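PDB 2XTS: sulfite dehydrogenase from Paracoccus pantotrophus, which oxidises protein-bound sulfane sulfur in the bacterial Sox system, as a molybdenum enzyme working in complex with a heme c cytochrome. Local coordinates for residues W168-G173 / K235-R240; N179-P184 / G217-M222; P210-V215 / W223-R228. One frame throughout, in Å; residues are numbered along the deposited sequence.

In the fold
All three contacts are buried and lie in the molybdopterin-binding domain, on or beside the mixed sheet in which strand 168-173 sits between strands 181-184 and 227-233. Contact 1, centred about 23 Å from the chain centre against 14 and 15 Å for contacts 2 and 3, is the most peripheral; it borders the cytochrome chain, is largely apolar, and ends in an arginine bound to heme c. Contacts 2 and 3 both touch the pterin. In contact 2 an arginine pairs with cobalt-binding Glu-219 and also bonds an asparagine of the molybdenum pocket, whereas contact 3 supplies positive charge for the pterin phosphate. Trp-218 O and Trp-223 NE1, 3.0 Å apart, join these two.

Contact 1 of 3, residues W168-G173 / K235-R240; sequences WLYAEG and KAVESR. With HEC (heme c), chain K.
Ala-236 sets its methyl group over the face of the Trp-168 indole: CB stands 3.7 Å from the centroid of the six-membered ring and only 3° off the ring normal, a CH-pi contact. The same face also receives the backbone of Lys-235 and Ala-236, with Lys-235 CA 3.3 Å from Trp-168 CD1. Trp-168 reaches this position because its CG lies anti to the carbonyl carbon (chi1 -69°), beside the backbone N. Two residues along the strand, Tyr-170 has the other setting, CG anti to its own N (chi1 178°), and its side chain crosses that of Val-237 at about a right angle. The CG2 branch does the closest touching, 3.4 Å from Tyr-170 CD1, while CG1 lies nearer CE1. Farther out, Ser-239 CB meets the ring edge at CE1.

Trp-168 and Tyr-170 project from the same face of strand 168-173, in the mixed sheet of the molybdopterin domain, and the loop 235-240 following strand 227-233 runs along that face, in roughly the same direction as the strand. No hydrogen bond joins the two segments; Ser-239 OG instead bonds Gly-180 O.

Past the packed part, Arg-240 presents its guanidinium edge to both heme c propionates. NE and NH2 share HEC O1A, each at 2.9 Å, and NH2 also donates to O1D at 3.0 Å. Lys-235 NZ, at the far end of the loop, forms a salt bridge with Asp-24 of the cytochrome chain.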
loop_
_atom_site.group_PDB
_atom_site.type_symbol
_atom_site.label_atom_id
_atom_site.label_comp_id
_atom_site.label_asym_id
_atom_site.label_seq_id
_atom_site.Cartn_x
_atom_site.Cartn_y
_atom_site.Cartn_z
ATOM N N TRP A 168 0.456 -34.553 -0.878
ATOM C CA TRP A 168 0.021 -33.445 -1.728
ATOM C C TRP A 168 -1.163 -32.761 -1.097
ATOM O O TRP A 168 -2.012 -33.406 -0.486
ATOM C CB TRP A 168 -0.364 -33.953 -3.127
ATOM C CG TRP A 168 0.745 -34.449 -3.962
ATOM C CD1 TRP A 168 1.289 -35.690 -3.936
ATOM C CD2 TRP A 168 1.455 -33.708 -4.955
ATOM N NE1 TRP A 168 2.294 -35.769 -4.869
ATOM C CE2 TRP A 168 2.403 -34.569 -5.517
ATOM C CE3 TRP A 168 1.354 -32.405 -5.451
ATOM C CZ2 TRP A 168 3.262 -34.175 -6.546
ATOM C CZ3 TRP A 168 2.209 -32.003 -6.494
ATOM C CH2 TRP A 168 3.155 -32.885 -7.014
ATOM N N LEU A 169 -1.224 -31.447 -1.295
ATOM C CA LEU A 169 -2.370 -30.642 -0.913
ATOM C C LEU A 169 -2.975 -30.071 -2.173
ATOM O O LEU A 169 -2.268 -29.527 -3.038
ATOM C CB LEU A 169 -1.957 -29.519 0.041
ATOM C CG LEU A 169 -3.035 -28.525 0.499
ATOM C CD1 LEU A 169 -2.678 -27.958 1.855
ATOM C CD2 LEU A 169 -3.193 -27.387 -0.511
ATOM N N TYR A 170 -4.288 -30.217 -2.282
ATOM C CA TYR A 170 -5.054 -29.643 -3.373
ATOM C C TYR A 170 -5.872 -28.493 -2.824
ATOM O O TYR A 170 -6.640 -28.682 -1.879
ATOM C CB TYR A 170 -5.967 -30.708 -3.936
ATOM C CG TYR A 170 -6.882 -30.257 -5.053
ATOM C CD1 TYR A 170 -6.405 -30.061 -6.358
ATOM C CD2 TYR A 170 -8.248 -30.110 -4.828
ATOM C CE1 TYR A 170 -7.282 -29.695 -7.383
ATOM C CE2 TYR A 170 -9.111 -29.724 -5.822
ATOM C CZ TYR A 170 -8.637 -29.546 -7.101
ATOM O OH TYR A 170 -9.501 -29.168 -8.110
ATOM N N ALA A 171 -5.726 -27.307 -3.417
ATOM C CA ALA A 171 -6.470 -26.131 -2.953
ATOM C C ALA A 171 -7.443 -25.720 -4.027
ATOM O O ALA A 171 -7.066 -25.629 -5.196
ATOM C CB ALA A 171 -5.553 -24.951 -2.631
ATOM N N GLU A 172 -8.689 -25.462 -3.638
ATOM C CA GLU A 172 -9.666 -24.951 -4.604
ATOM C C GLU A 172 -10.440 -23.790 -4.044
ATOM O O GLU A 172 -10.598 -23.615 -2.826
ATOM C CB GLU A 172 -10.637 -26.012 -5.140
ATOM C CG GLU A 172 -11.469 -26.619 -4.081
ATOM C CD GLU A 172 -12.836 -27.246 -4.500
ATOM O OE1 GLU A 172 -13.459 -27.800 -3.585
ATOM O OE2 GLU A 172 -13.310 -27.199 -5.665
ATOM N N GLY A 173 -10.872 -22.969 -4.984
ATOM C CA GLY A 173 -11.603 -21.760 -4.703
ATOM C C GLY A 173 -13.106 -21.938 -4.634
ATOM O O GLY A 173 -13.652 -22.936 -5.092
ATOM N N LYS A 235 -1.304 -38.250 -3.976
ATOM C CA LYS A 235 -0.751 -37.936 -5.302
ATOM C C LYS A 235 -1.357 -36.638 -5.798
ATOM O O LYS A 235 -2.360 -36.198 -5.267
ATOM C CB LYS A 235 -1.029 -39.037 -6.324
ATOM C CG LYS A 235 -2.454 -39.396 -6.493
ATOM C CD LYS A 235 -2.616 -40.582 -7.434
ATOM C CE LYS A 235 -1.823 -41.817 -6.982
ATOM N NZ LYS A 235 -2.218 -43.135 -7.609
ATOM N N ALA A 236 -0.746 -36.041 -6.818
ATOM C CA ALA A 236 -1.250 -34.826 -7.403
ATOM C C ALA A 236 -2.603 -35.112 -8.049
ATOM O O ALA A 236 -2.820 -36.191 -8.606
ATOM C CB ALA A 236 -0.259 -34.293 -8.427
ATOM N N VAL A 237 -3.504 -34.146 -8.020
ATOM C CA VAL A 237 -4.789 -34.338 -8.654
ATOM C C VAL A 237 -4.680 -34.320 -10.194
ATOM O O VAL A 237 -5.397 -35.030 -10.880
ATOM C CB VAL A 237 -5.793 -33.274 -8.147
ATOM C CG1 VAL A 237 -7.089 -33.317 -8.941
ATOM C CG2 VAL A 237 -6.006 -33.447 -6.638
ATOM N N GLU A 238 -3.759 -33.506 -10.712
ATOM C CA GLU A 238 -3.595 -33.289 -12.165
ATOM C C GLU A 238 -4.882 -32.701 -12.729
ATOM O O GLU A 238 -5.527 -33.214 -13.654
ATOM C CB GLU A 238 -3.127 -34.537 -12.907
ATOM C CG GLU A 238 -1.890 -35.171 -12.283
ATOM C CD GLU A 238 -0.589 -34.457 -12.579
ATOM O OE1 GLU A 238 -0.551 -33.211 -12.634
ATOM O OE2 GLU A 238 0.410 -35.179 -12.739
ATOM N N SER A 239 -5.258 -31.601 -12.110
ATOM C CA SER A 239 -6.413 -30.835 -12.488
ATOM C C SER A 239 -6.221 -30.054 -13.790
ATOM O O SER A 239 -5.126 -29.996 -14.349
ATOM C CB SER A 239 -6.718 -29.872 -11.366
ATOM O OG SER A 239 -5.630 -28.964 -11.272
ATOM N N ARG A 240 -7.293 -29.454 -14.281
ATOM C CA ARG A 240 -7.250 -28.725 -15.555
ATOM C C ARG A 240 -6.156 -27.658 -15.573
ATOM O O ARG A 240 -5.455 -27.488 -16.582
ATOM C CB ARG A 240 -8.639 -28.144 -15.851
ATOM C CG ARG A 240 -8.822 -27.515 -17.226
ATOM C CD ARG A 240 -8.528 -26.044 -17.289
ATOM N NE ARG A 240 -8.863 -25.542 -18.601
ATOM C CZ ARG A 240 -9.099 -24.268 -18.900
ATOM N NH1 ARG A 240 -9.014 -23.325 -17.979
ATOM N NH2 ARG A 240 -9.420 -23.939 -20.133
HETATM FE FE HEC K . -16.796 -25.069 -21.784
HETATM C CHA HEC K . -13.472 -24.621 -21.255
HETATM C CHB HEC K . -16.357 -28.443 -21.597
HETATM C CHC HEC K . -20.121 -25.481 -21.959
HETATM C CHD HEC K . -17.145 -21.817 -22.604
HETATM N NA HEC K . -15.226 -26.293 -21.485
HETATM C C1A HEC K . -13.916 -25.901 -21.346
HETATM C C2A HEC K . -13.068 -27.070 -21.273
HETATM C C3A HEC K . -13.881 -28.132 -21.370
HETATM C C4A HEC K . -15.239 -27.654 -21.501
HETATM C CMA HEC K . -13.511 -29.631 -21.338
HETATM C CAA HEC K . -11.525 -27.040 -21.120
HETATM C CBA HEC K . -10.838 -26.812 -22.466
HETATM C CGA HEC K . -9.341 -26.872 -22.376
HETATM O O1A HEC K . -8.769 -26.485 -21.355
HETATM O O2A HEC K . -8.771 -27.373 -23.373
HETATM N NB HEC K . -18.006 -26.628 -21.732
HETATM C C1B HEC K . -17.653 -27.969 -21.630
HETATM C C2B HEC K . -18.851 -28.755 -21.424
HETATM C C3B HEC K . -19.904 -27.937 -21.557
HETATM C C4B HEC K . -19.391 -26.599 -21.721
HETATM C CMB HEC K . -18.833 -30.294 -21.346
HETATM C CAB HEC K . -21.382 -28.275 -21.422
HETATM C CBB HEC K . -21.631 -29.028 -20.085
HETATM N NC HEC K . -18.348 -23.845 -22.212
HETATM C C1C HEC K . -19.652 -24.230 -22.273
HETATM C C2C HEC K . -20.455 -23.094 -22.651
HETATM C C3C HEC K . -19.619 -22.062 -22.826
HETATM C C4C HEC K . -18.284 -22.547 -22.600
HETATM C CMC HEC K . -21.993 -23.111 -22.786
HETATM C CAC HEC K . -19.856 -20.626 -23.291
HETATM C CBC HEC K . -20.977 -19.825 -22.733
HETATM N ND HEC K . -15.533 -23.510 -21.892
HETATM C C1D HEC K . -15.917 -22.206 -22.136
HETATM C C2D HEC K . -14.816 -21.306 -21.914
HETATM C C3D HEC K . -13.701 -22.166 -21.471
HETATM C C4D HEC K . -14.201 -23.506 -21.501
HETATM C CMD HEC K . -14.764 -19.786 -21.988
HETATM C CAD HEC K . -12.319 -21.674 -21.080
HETATM C CBD HEC K . -12.307 -21.369 -19.584
HETATM C CGD HEC K . -10.959 -20.935 -19.082
HETATM O O1D HEC K . -9.947 -21.053 -19.819
HETATM O O2D HEC K . -10.888 -20.562 -17.894
#

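Contact 2 of 3, residues N179-P184 / G217-M222; sequences NGRSFP and GWEGNM. With CO (cobalt (II) ion), chain G; MTE (phosphonic acidmono-(2-amino-5,6-dimercapto-4-oxo-3,7,8a,9,10,10a-hexahydro-4H-8-oxa-1,3,9,10-tetraaza-anthracen-7-ylmethyl)ester), chain E; 2MO (molybdenum (IV)oxide), chain F.
Arg-181 NH1 makes the straightest bond between these segments, reaching Asn-221 OD1 at 2.8 Å with an N-H...O angle of 171°. The amide is nearly coplanar with the guanidinium. NH1 and NH2 also converge end-on upon a single oxygen, Glu-219 OE2, each at 3.0 Å, in a salt bridge whose carboxylate is turned 66° from the guanidinium. Bends at chi2 and chi3 fold the arginine chain back to this position, and in the conformer given Met-222 CG covers one face of its guanidinium.

The tight apolar part is carried by Phe-183, on strand 181-184. In that same conformer Met-222 CE sits over the ring, 4.0 Å from its centroid in a CH-pi contact, with SD placed obliquely in a longer Met-aromatic approach. Separately, the backbone Met-222 O lies in the ring plane at the edge, 3.3 Å from Phe-183 CZ. Toward the outside, partly exposed Pro-184 meets Trp-218 only at the indole edge, and beside Glu-219 the contact borders the cobalt ion and two of its waters: OE1 binds cobalt at 2.1 Å, and one water donates to OE2. Thr-259 and His-369 complete the protein ligands of the metal.

On the pterin side, Asn-179 CB packs against MTE C2, and Asn-221 N makes a weak hydrogen bond to oxygen OT1 on the molybdenum. Arg-181 NE also pairs with Glu-242. The cobalt ion and the guanidinium together would probably favour the ionised carboxylate of Glu-219, and the guanidinium would tend to polarise the side-chain C=O of Asn-221.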
loop_
_atom_site.group_PDB
_atom_site.type_symbol
_atom_site.label_atom_id
_atom_site.label_comp_id
_atom_site.label_asym_id
_atom_site.label_seq_id
_atom_site.Cartn_x
_atom_site.Cartn_y
_atom_site.Cartn_z
ATOM N N ASN A 179 -10.270 -23.291 -9.879
ATOM C CA ASN A 179 -8.832 -23.065 -9.934
ATOM C C ASN A 179 -8.048 -24.054 -9.089
ATOM O O ASN A 179 -7.043 -23.722 -8.478
ATOM C CB ASN A 179 -8.497 -21.642 -9.500
ATOM C CG ASN A 179 -7.188 -21.134 -10.100
ATOM O OD1 ASN A 179 -6.137 -21.069 -9.437
ATOM N ND2 ASN A 179 -7.244 -20.812 -11.372
ATOM N N GLY A 180 -8.481 -25.306 -9.074
ATOM C CA GLY A 180 -7.824 -26.275 -8.215
ATOM C C GLY A 180 -6.402 -26.510 -8.662
ATOM O O GLY A 180 -6.142 -26.677 -9.842
ATOM N N ARG A 181 -5.482 -26.534 -7.695
ATOM C CA ARG A 181 -4.076 -26.773 -7.940
ATOM C C ARG A 181 -3.493 -27.670 -6.857
ATOM O O ARG A 181 -3.847 -27.552 -5.682
ATOM C CB ARG A 181 -3.267 -25.456 -8.006
ATOM C CG ARG A 181 -3.483 -24.630 -9.263
ATOM C CD ARG A 181 -3.069 -25.356 -10.522
ATOM N NE ARG A 181 -1.678 -25.742 -10.571
ATOM C CZ ARG A 181 -0.676 -25.050 -11.094
ATOM N NH1 ARG A 181 -0.852 -23.862 -11.630
ATOM N NH2 ARG A 181 0.533 -25.569 -11.101
ATOM N N SER A 182 -2.536 -28.505 -7.266
ATOM C CA SER A 182 -1.834 -29.428 -6.387
ATOM C C SER A 182 -0.476 -28.893 -5.950
ATOM O O SER A 182 0.300 -28.373 -6.758
ATOM C CB SER A 182 -1.607 -30.730 -7.119
ATOM O OG SER A 182 -2.821 -31.286 -7.575
ATOM N N PHE A 183 -0.167 -29.048 -4.657
ATOM C CA PHE A 183 1.089 -28.579 -4.072
ATOM C C PHE A 183 1.791 -29.741 -3.371
ATOM O O PHE A 183 1.151 -30.477 -2.629
ATOM C CB PHE A 183 0.797 -27.568 -2.958
ATOM C CG PHE A 183 0.160 -26.293 -3.384
ATOM C CD1 PHE A 183 -1.161 -26.245 -3.728
ATOM C CD2 PHE A 183 0.876 -25.112 -3.364
ATOM C CE1 PHE A 183 -1.742 -25.034 -4.093
ATOM C CE2 PHE A 183 0.286 -23.903 -3.691
ATOM C CZ PHE A 183 -1.014 -23.871 -4.084
ATOM N N PRO A 184 3.114 -29.857 -3.518
ATOM C CA PRO A 184 3.818 -30.807 -2.662
ATOM C C PRO A 184 3.813 -30.341 -1.213
ATOM O O PRO A 184 3.951 -29.153 -0.939
ATOM C CB PRO A 184 5.237 -30.796 -3.225
ATOM C CG PRO A 184 5.390 -29.477 -3.819
ATOM C CD PRO A 184 4.057 -29.046 -4.311
ATOM N N GLY A 217 7.083 -16.929 -4.466
ATOM C CA GLY A 217 7.965 -17.303 -5.547
ATOM C C GLY A 217 7.351 -18.163 -6.632
ATOM O O GLY A 217 8.011 -18.431 -7.633
ATOM N N TRP A 218 6.124 -18.631 -6.426
ATOM C CA TRP A 218 5.480 -19.581 -7.327
ATOM C C TRP A 218 4.433 -18.877 -8.199
ATOM O O TRP A 218 3.898 -17.812 -7.843
ATOM C CB TRP A 218 4.868 -20.735 -6.536
ATOM C CG TRP A 218 5.862 -21.736 -6.034
ATOM C CD1 TRP A 218 7.201 -21.534 -5.868
ATOM C CD2 TRP A 218 5.618 -23.109 -5.689
ATOM N NE1 TRP A 218 7.797 -22.694 -5.438
ATOM C CE2 TRP A 218 6.848 -23.670 -5.317
ATOM C CE3 TRP A 218 4.484 -23.917 -5.679
ATOM C CZ2 TRP A 218 6.969 -25.010 -4.964
ATOM C CZ3 TRP A 218 4.602 -25.240 -5.339
ATOM C CH2 TRP A 218 5.829 -25.775 -4.974
ATOM N N GLU A 219 4.188 -19.446 -9.374
ATOM C CA GLU A 219 3.345 -18.856 -10.383
ATOM C C GLU A 219 1.995 -18.473 -9.836
ATOM O O GLU A 219 1.391 -19.176 -9.026
ATOM C CB GLU A 219 3.245 -19.813 -11.592
ATOM C CG GLU A 219 2.441 -21.087 -11.341
ATOM C CD GLU A 219 2.586 -22.154 -12.424
ATOM O OE1 GLU A 219 3.318 -21.919 -13.411
ATOM O OE2 GLU A 219 1.974 -23.242 -12.263
ATOM N N GLY A 220 1.502 -17.341 -10.329
ATOM C CA GLY A 220 0.291 -16.738 -9.773
ATOM C C GLY A 220 -0.911 -17.661 -9.764
ATOM O O GLY A 220 -1.778 -17.547 -8.907
ATOM N N ASN A 221 -1.029 -18.546 -10.754
ATOM C CA ASN A 221 -2.172 -19.446 -10.763
ATOM C C ASN A 221 -2.335 -20.225 -9.465
ATOM O O ASN A 221 -3.459 -20.588 -9.100
ATOM C CB ASN A 221 -2.116 -20.398 -11.966
ATOM C CG ASN A 221 -3.360 -21.258 -12.070
ATOM O OD1 ASN A 221 -3.323 -22.454 -11.747
ATOM N ND2 ASN A 221 -4.492 -20.646 -12.403
ATOM N N MET A 222 -1.247 -20.479 -8.761
ATOM C CA MET A 222 -1.334 -21.278 -7.563
ATOM C C MET A 222 -1.823 -20.466 -6.365
ATOM O O MET A 222 -2.122 -21.040 -5.327
ATOM C CB MET A 222 -0.004 -21.942 -7.320
ATOM C CG MET A 222 0.404 -22.825 -8.485
ATOM S SD MET A 222 1.999 -23.626 -8.187
ATOM C CE MET A 222 1.505 -25.067 -7.260
HETATM CO CO CO G . 4.525 -23.146 -14.570
HETATM N N1 MTE E . -8.140 -18.296 -7.791
HETATM C C2 MTE E . -9.377 -18.622 -8.149
HETATM N N2 MTE E . -10.205 -19.146 -7.220
HETATM N N3 MTE E . -9.836 -18.423 -9.400
HETATM C C4 MTE E . -9.062 -17.892 -10.389
HETATM O O4 MTE E . -9.566 -17.729 -11.519
HETATM N N5 MTE E . -6.769 -17.074 -10.999
HETATM C C6 MTE E . -5.401 -17.359 -10.631
HETATM C C7 MTE E . -5.034 -16.985 -9.204
HETATM N N8 MTE E . -6.007 -17.516 -8.285
HETATM C C9 MTE E . -7.691 -17.541 -10.080
HETATM C C10 MTE E . -7.254 -17.787 -8.700
HETATM C "C1'" MTE E . -4.389 -16.737 -11.575
HETATM S "S1'" MTE E . -4.159 -17.452 -13.156
HETATM C "C2'" MTE E . -3.605 -15.699 -11.198
HETATM S "S2'" MTE E . -2.331 -15.106 -12.189
HETATM C "C3'" MTE E . -3.825 -15.062 -9.842
HETATM O "O3'" MTE E . -4.960 -15.572 -9.122
HETATM C "C4'" MTE E . -4.069 -13.574 -10.002
HETATM O "O4'" MTE E . -4.192 -12.964 -8.710
HETATM P P MTE E . -4.866 -11.509 -8.684
HETATM O O1P MTE E . -3.860 -10.707 -9.564
HETATM O O2P MTE E . -6.207 -11.540 -9.341
HETATM O O3P MTE E . -4.816 -11.084 -7.257
HETATM MO MO 2MO F . -2.106 -16.627 -14.002
HETATM O OT1 2MO F . -0.794 -17.773 -13.573
HETATM O OT2 2MO F . -2.984 -17.069 -15.696
HETATM O O HOH W 1 3.264 -24.796 -13.999
HETATM O O HOH W 2 3.539 -22.997 -16.443
#

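Contact 3 of 3, residues P210-V215 / W223-R228; sequences PARLVV and WVKWVR. With MTE (phosphonic acidmono-(2-amino-5,6-dimercapto-4-oxo-3,7,8a,9,10,10a-hexahydro-4H-8-oxa-1,3,9,10-tetraaza-anthracen-7-ylmethyl)ester), chain E.
Arg-212 CG stands between its backbone N and carbonyl carbon (chi1 79°), and a bend at chi3 turns the guanidinium across to Trp-223 O, which NH2 meets at 3.1 Å. Trp-223 takes a different setting, CG beside its own N (chi1 -65°), which lays its indole against Val-214 and Val-215.

These segments form part of the pterin pocket in the molybdopterin-binding fold, where strand 212-214 approaches the chain leading into strand 227-233. Their backbones are joined by Leu-213 N to Val-224 O, 2.8 Å, and by Val-227 N to Ala-211 O.

One face of the indole is covered by backbone and by Val-215 CB: Val-215 N lies over its centre, and Val-214 CA makes a CH-pi contact 4.1 Å from the six-membered centroid. Trp-223 NE1 is hydrogen-bonded to Trp-218 O. The guanidinium is itself sandwiched, Lys-225 CG over one face and Trp-223 CE3 toward the other. A leucine in place of Trp-223 would probably open a gap beside Val-214 and Val-215, remove cover from that guanidinium face and leave Trp-218 O without its indole N-H donor.

Arg-212 and Lys-225 run side by side toward the pterin phosphate, a gathering of positive charge suited to an anion: NH1 donates to O3P and NZ to O2P, both at 2.7 Å. Deeper along the cofactor, Lys-225 N donates to MTE N1 at 2.9 Å with an N-H...N angle of 171°.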
loop_
_atom_site.group_PDB
_atom_site.type_symbol
_atom_site.label_atom_id
_atom_site.label_comp_id
_atom_site.label_asym_id
_atom_site.label_seq_id
_atom_site.Cartn_x
_atom_site.Cartn_y
_atom_site.Cartn_z
ATOM N N PRO A 210 -12.647 -13.141 1.232
ATOM C CA PRO A 210 -11.855 -12.708 2.371
ATOM C C PRO A 210 -10.562 -13.489 2.633
ATOM O O PRO A 210 -9.887 -13.205 3.608
ATOM C CB PRO A 210 -12.833 -12.875 3.536
ATOM C CG PRO A 210 -13.563 -14.119 3.150
ATOM C CD PRO A 210 -13.721 -14.064 1.650
ATOM N N ALA A 211 -10.205 -14.449 1.784
ATOM C CA ALA A 211 -9.027 -15.252 2.015
ATOM C C ALA A 211 -8.478 -15.837 0.722
ATOM O O ALA A 211 -9.226 -16.386 -0.093
ATOM C CB ALA A 211 -9.360 -16.392 3.022
ATOM N N ARG A 212 -7.160 -15.749 0.546
ATOM C CA ARG A 212 -6.461 -16.333 -0.598
ATOM C C ARG A 212 -5.211 -17.058 -0.132
ATOM O O ARG A 212 -4.690 -16.763 0.942
ATOM C CB ARG A 212 -6.068 -15.277 -1.642
ATOM C CG ARG A 212 -4.822 -14.466 -1.267
ATOM C CD ARG A 212 -4.421 -13.489 -2.347
ATOM N NE ARG A 212 -4.173 -14.175 -3.614
ATOM C CZ ARG A 212 -4.170 -13.568 -4.794
ATOM N NH1 ARG A 212 -4.193 -12.246 -4.877
ATOM N NH2 ARG A 212 -4.060 -14.289 -5.906
ATOM N N LEU A 213 -4.687 -17.942 -0.975
ATOM C CA LEU A 213 -3.337 -18.415 -0.777
ATOM C C LEU A 213 -2.302 -17.449 -1.315
ATOM O O LEU A 213 -2.481 -16.867 -2.379
ATOM C CB LEU A 213 -3.130 -19.774 -1.450
ATOM C CG LEU A 213 -4.021 -20.911 -0.950
ATOM C CD1 LEU A 213 -3.640 -22.245 -1.601
ATOM C CD2 LEU A 213 -3.982 -21.023 0.574
ATOM N N VAL A 214 -1.218 -17.341 -0.561
ATOM C CA VAL A 214 -0.002 -16.623 -0.924
ATOM C C VAL A 214 1.088 -17.688 -0.978
ATOM O O VAL A 214 1.297 -18.426 0.006
ATOM C CB VAL A 214 0.320 -15.483 0.074
ATOM C CG1 VAL A 214 1.720 -14.950 -0.142
ATOM C CG2 VAL A 214 -0.707 -14.397 -0.100
ATOM N N VAL A 215 1.727 -17.829 -2.153
ATOM C CA VAL A 215 2.660 -18.942 -2.445
ATOM C C VAL A 215 3.989 -18.346 -2.915
ATOM O O VAL A 215 4.223 -18.180 -4.118
ATOM C CB VAL A 215 2.059 -19.880 -3.523
ATOM C CG1 VAL A 215 2.893 -21.156 -3.626
ATOM C CG2 VAL A 215 0.555 -20.165 -3.238
ATOM N N TRP A 223 -1.914 -19.137 -6.524
ATOM C CA TRP A 223 -2.371 -18.261 -5.444
ATOM C C TRP A 223 -3.899 -18.279 -5.425
ATOM O O TRP A 223 -4.566 -17.295 -5.789
ATOM C CB TRP A 223 -1.816 -16.842 -5.629
ATOM C CG TRP A 223 -0.325 -16.697 -5.523
ATOM C CD1 TRP A 223 0.642 -17.443 -6.134
ATOM C CD2 TRP A 223 0.335 -15.628 -4.881
ATOM N NE1 TRP A 223 1.879 -16.939 -5.834
ATOM C CE2 TRP A 223 1.714 -15.823 -5.052
ATOM C CE3 TRP A 223 -0.109 -14.568 -4.090
ATOM C CZ2 TRP A 223 2.655 -14.969 -4.509
ATOM C CZ3 TRP A 223 0.809 -13.717 -3.558
ATOM C CH2 TRP A 223 2.185 -13.913 -3.767
ATOM N N VAL A 224 -4.464 -19.422 -5.052
ATOM C CA VAL A 224 -5.895 -19.664 -5.147
ATOM C C VAL A 224 -6.657 -18.599 -4.330
ATOM O O VAL A 224 -6.411 -18.420 -3.133
ATOM C CB VAL A 224 -6.248 -21.099 -4.689
ATOM C CG1 VAL A 224 -7.761 -21.313 -4.735
ATOM C CG2 VAL A 224 -5.541 -22.137 -5.533
ATOM N N LYS A 225 -7.586 -17.924 -4.993
ATOM C CA LYS A 225 -8.413 -16.890 -4.383
ATOM C C LYS A 225 -9.740 -17.463 -3.885
ATOM O O LYS A 225 -10.236 -18.480 -4.379
ATOM C CB LYS A 225 -8.662 -15.784 -5.413
ATOM C CG LYS A 225 -7.451 -14.978 -5.735
ATOM C CD LYS A 225 -7.710 -13.824 -6.701
ATOM C CE LYS A 225 -8.060 -14.251 -8.108
ATOM N NZ LYS A 225 -8.384 -13.059 -8.922
ATOM N N TRP A 226 -10.318 -16.783 -2.902
ATOM C CA TRP A 226 -11.596 -17.197 -2.314
ATOM C C TRP A 226 -11.494 -18.657 -1.883
ATOM O O TRP A 226 -12.383 -19.461 -2.136
ATOM C CB TRP A 226 -12.789 -16.972 -3.287
ATOM C CG TRP A 226 -12.751 -15.659 -4.020
ATOM C CD1 TRP A 226 -13.058 -14.446 -3.486
ATOM C CD2 TRP A 226 -12.427 -15.421 -5.390
ATOM N NE1 TRP A 226 -12.927 -13.462 -4.430
ATOM C CE2 TRP A 226 -12.529 -14.036 -5.603
ATOM C CE3 TRP A 226 -12.088 -16.236 -6.463
ATOM C CZ2 TRP A 226 -12.245 -13.450 -6.828
ATOM C CZ3 TRP A 226 -11.830 -15.658 -7.683
ATOM C CH2 TRP A 226 -11.888 -14.273 -7.858
ATOM N N VAL A 227 -10.382 -19.012 -1.231
ATOM C CA VAL A 227 -10.054 -20.417 -1.015
ATOM C C VAL A 227 -11.098 -21.089 -0.128
ATOM O O VAL A 227 -11.414 -20.587 0.945
ATOM C CB VAL A 227 -8.636 -20.622 -0.441
ATOM C CG1 VAL A 227 -8.122 -22.022 -0.795
ATOM C CG2 VAL A 227 -7.672 -19.672 -1.015
ATOM N N ARG A 228 -11.639 -22.208 -0.593
ATOM C CA ARG A 228 -12.688 -22.910 0.154
ATOM C C ARG A 228 -12.319 -24.277 0.691
ATOM O O ARG A 228 -12.945 -24.760 1.643
ATOM C CB ARG A 228 -13.962 -23.051 -0.695
ATOM C CG ARG A 228 -13.986 -24.233 -1.624
ATOM C CD ARG A 228 -15.335 -24.402 -2.236
ATOM N NE ARG A 228 -15.430 -25.662 -2.971
ATOM C CZ ARG A 228 -16.512 -26.069 -3.625
ATOM N NH1 ARG A 228 -17.590 -25.288 -3.715
ATOM N NH2 ARG A 228 -16.511 -27.261 -4.202
HETATM N N1 MTE E . -8.140 -18.296 -7.791
HETATM C C2 MTE E . -9.377 -18.622 -8.149
HETATM N N2 MTE E . -10.205 -19.146 -7.220
HETATM N N3 MTE E . -9.836 -18.423 -9.400
HETATM C C4 MTE E . -9.062 -17.892 -10.389
HETATM O O4 MTE E . -9.566 -17.729 -11.519
HETATM N N5 MTE E . -6.769 -17.074 -10.999
HETATM C C6 MTE E . -5.401 -17.359 -10.631
HETATM C C7 MTE E . -5.034 -16.985 -9.204
HETATM N N8 MTE E . -6.007 -17.516 -8.285
HETATM C C9 MTE E . -7.691 -17.541 -10.080
HETATM C C10 MTE E . -7.254 -17.787 -8.700
HETATM C "C1'" MTE E . -4.389 -16.737 -11.575
HETATM S "S1'" MTE E . -4.159 -17.452 -13.156
HETATM C "C2'" MTE E . -3.605 -15.699 -11.198
HETATM S "S2'" MTE E . -2.331 -15.106 -12.189
HETATM C "C3'" MTE E . -3.825 -15.062 -9.842
HETATM O "O3'" MTE E . -4.960 -15.572 -9.122
HETATM C "C4'" MTE E . -4.069 -13.574 -10.002
HETATM O "O4'" MTE E . -4.192 -12.964 -8.710
HETATM P P MTE E . -4.866 -11.509 -8.684
HETATM O O1P MTE E . -3.860 -10.707 -9.564
HETATM O O2P MTE E . -6.207 -11.540 -9.341
HETATM O O3P MTE E . -4.816 -11.084 -7.257
#